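Local coordinates for protein S100-A5 (Homo sapiens, PDB 6WN7) that binds calcium through two EF-hands in each subunit of a homodimer, and also binds copper and zinc, copper competing with calcium for the same sites, at residues B[16-21]-B[38-43]. The protein carries 2 engineered substitutions. Numbering follows the deposited sequence.
Sequences VTTFHK and KELIKK
This is a small, buried van der Waals contact between the two helices of the first EF-hand of this S100 protein: L40 of helix 34-44 reaches across to T18 and F19 of helix 7-23. The closest CA atoms, those of F19 and L40, stand 7.8 Å apart. L40 does most of the bridging, contributing 53 of the 96 Å² buried between the segments. It points toward the opposite helix, and CG anti to the backbone N (chi1 -175°) carries CD1 up against helix 7-23. CD1 makes every contact across the segments, lying 4.3 Å from CA of F19 and equally far from CG2 of T18. OG1 of T18 hydrogen-bonds to O of T14, and CG2 is the branch that meets the leucine. The bond from CA to CB of F19 leads away from L40, and its ring meets F72 edge-to-face and Y75 with the planes at about 60°. L40 also packs on Y75, joining both helices to helix 72-93, while Y22 gives it a further contact with helix 7-23. The side chains of F19 and L40 lie about 5 and 6 Å from those of calcium ligands T31 and E36, placing the contact beside the first site. Closest across the contact, CD1 of L40 comes within 4.2 Å of O of T18.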
loop_
_atom_site.group_PDB
_atom_site.type_symbol
_atom_site.label_atom_id
_atom_site.label_comp_id
_atom_site.label_asym_id
_atom_site.label_seq_id
_atom_site.Cartn_x
_atom_site.Cartn_y
_atom_site.Cartn_z
ATOM N N VAL B 16 -6.441 -5.267 1.861
ATOM C CA VAL B 16 -7.526 -5.231 2.834
ATOM C C VAL B 16 -7.789 -6.613 3.416
ATOM O O VAL B 16 -7.829 -6.796 4.630
ATOM C CB VAL B 16 -8.796 -4.641 2.172
ATOM C CG1 VAL B 16 -9.991 -4.652 3.135
ATOM C CG2 VAL B 16 -8.508 -3.229 1.615
ATOM N N THR B 17 -8.020 -7.602 2.564
ATOM C CA THR B 17 -8.361 -8.919 3.067
ATOM C C THR B 17 -7.211 -9.544 3.837
ATOM O O THR B 17 -7.452 -10.297 4.782
ATOM C CB THR B 17 -8.814 -9.818 1.925
ATOM O OG1 THR B 17 -7.723 -10.091 1.044
ATOM C CG2 THR B 17 -9.895 -9.143 1.130
ATOM N N THR B 18 -5.959 -9.248 3.479
ATOM C CA THR B 18 -4.853 -9.782 4.270
ATOM C C THR B 18 -4.901 -9.240 5.695
ATOM O O THR B 18 -4.832 -10.005 6.653
ATOM C CB THR B 18 -3.501 -9.491 3.617
ATOM O OG1 THR B 18 -3.378 -10.197 2.371
ATOM C CG2 THR B 18 -2.366 -9.927 4.555
ATOM N N PHE B 19 -5.020 -7.919 5.849
ATOM C CA PHE B 19 -5.164 -7.316 7.173
ATOM C C PHE B 19 -6.228 -8.046 7.967
ATOM O O PHE B 19 -5.989 -8.485 9.087
ATOM C CB PHE B 19 -5.528 -5.839 7.008
ATOM C CG PHE B 19 -5.749 -5.114 8.290
ATOM C CD1 PHE B 19 -4.689 -4.636 9.032
ATOM C CD2 PHE B 19 -7.018 -4.898 8.760
ATOM C CE1 PHE B 19 -4.904 -3.955 10.221
ATOM C CE2 PHE B 19 -7.224 -4.228 9.949
ATOM C CZ PHE B 19 -6.168 -3.752 10.672
ATOM N N HIS B 20 -7.405 -8.222 7.363
ATOM C CA HIS B 20 -8.564 -8.770 8.062
ATOM C C HIS B 20 -8.408 -10.251 8.363
ATOM O O HIS B 20 -8.906 -10.716 9.389
ATOM C CB HIS B 20 -9.819 -8.465 7.255
ATOM C CG HIS B 20 -10.297 -7.057 7.436
ATOM N ND1 HIS B 20 -11.110 -6.670 8.480
ATOM C CD2 HIS B 20 -10.043 -5.932 6.730
ATOM C CE1 HIS B 20 -11.333 -5.373 8.407
ATOM N NE2 HIS B 20 -10.713 -4.906 7.342
ATOM N N LYS B 21 -7.710 -11.006 7.512
ATOM C CA LYS B 21 -7.394 -12.391 7.846
ATOM C C LYS B 21 -6.803 -12.500 9.249
ATOM O O LYS B 21 -7.108 -13.440 9.985
ATOM C CB LYS B 21 -6.438 -12.985 6.802
ATOM C CG LYS B 21 -6.019 -14.431 7.069
ATOM C CD LYS B 21 -4.874 -14.924 6.172
ATOM C CE LYS B 21 -5.121 -14.641 4.699
ATOM N NZ LYS B 21 -4.309 -15.541 3.813
ATOM N N LYS B 38 2.563 -10.059 14.395
ATOM C CA LYS B 38 3.664 -11.001 14.238
ATOM C C LYS B 38 3.268 -12.188 13.369
ATOM O O LYS B 38 4.071 -12.661 12.554
ATOM C CB LYS B 38 4.139 -11.434 15.629
ATOM C CG LYS B 38 5.173 -12.521 15.670
ATOM C CD LYS B 38 5.527 -12.849 17.123
ATOM C CE LYS B 38 5.454 -14.351 17.400
ATOM N NZ LYS B 38 6.028 -14.781 18.726
ATOM N N GLU B 39 2.041 -12.683 13.514
ATOM C CA GLU B 39 1.609 -13.809 12.686
ATOM C C GLU B 39 1.387 -13.396 11.238
ATOM O O GLU B 39 1.699 -14.154 10.317
ATOM C CB GLU B 39 0.332 -14.431 13.250
ATOM C CG GLU B 39 -0.157 -15.686 12.502
ATOM C CD GLU B 39 0.865 -16.850 12.435
ATOM O OE1 GLU B 39 0.546 -17.873 11.783
ATOM O OE2 GLU B 39 1.969 -16.759 13.030
ATOM N N LEU B 40 0.820 -12.216 11.009
ATOM C CA LEU B 40 0.741 -11.690 9.656
ATOM C C LEU B 40 2.125 -11.664 9.011
ATOM O O LEU B 40 2.324 -12.183 7.909
ATOM C CB LEU B 40 0.106 -10.296 9.708
ATOM C CG LEU B 40 -0.197 -9.583 8.393
ATOM C CD1 LEU B 40 -1.304 -8.548 8.519
ATOM C CD2 LEU B 40 1.069 -8.900 7.853
ATOM N N ILE B 41 3.106 -11.069 9.691
ATOM C CA ILE B 41 4.429 -10.936 9.090
ATOM C C ILE B 41 5.033 -12.305 8.847
ATOM O O ILE B 41 5.639 -12.551 7.802
ATOM C CB ILE B 41 5.330 -10.066 9.979
ATOM C CG1 ILE B 41 4.797 -8.644 10.018
ATOM C CG2 ILE B 41 6.738 -10.081 9.467
ATOM C CD1 ILE B 41 5.463 -7.795 11.014
ATOM N N LYS B 42 4.879 -13.214 9.807
ATOM C CA LYS B 42 5.455 -14.539 9.662
ATOM C C LYS B 42 4.917 -15.229 8.419
ATOM O O LYS B 42 5.676 -15.793 7.632
ATOM C CB LYS B 42 5.160 -15.364 10.913
ATOM N N LYS B 43 3.610 -15.182 8.212
ATOM C CA LYS B 43 3.000 -15.982 7.162
ATOM C C LYS B 43 2.994 -15.289 5.812
ATOM O O LYS B 43 3.121 -15.945 4.775
ATOM C CB LYS B 43 1.562 -16.326 7.552
#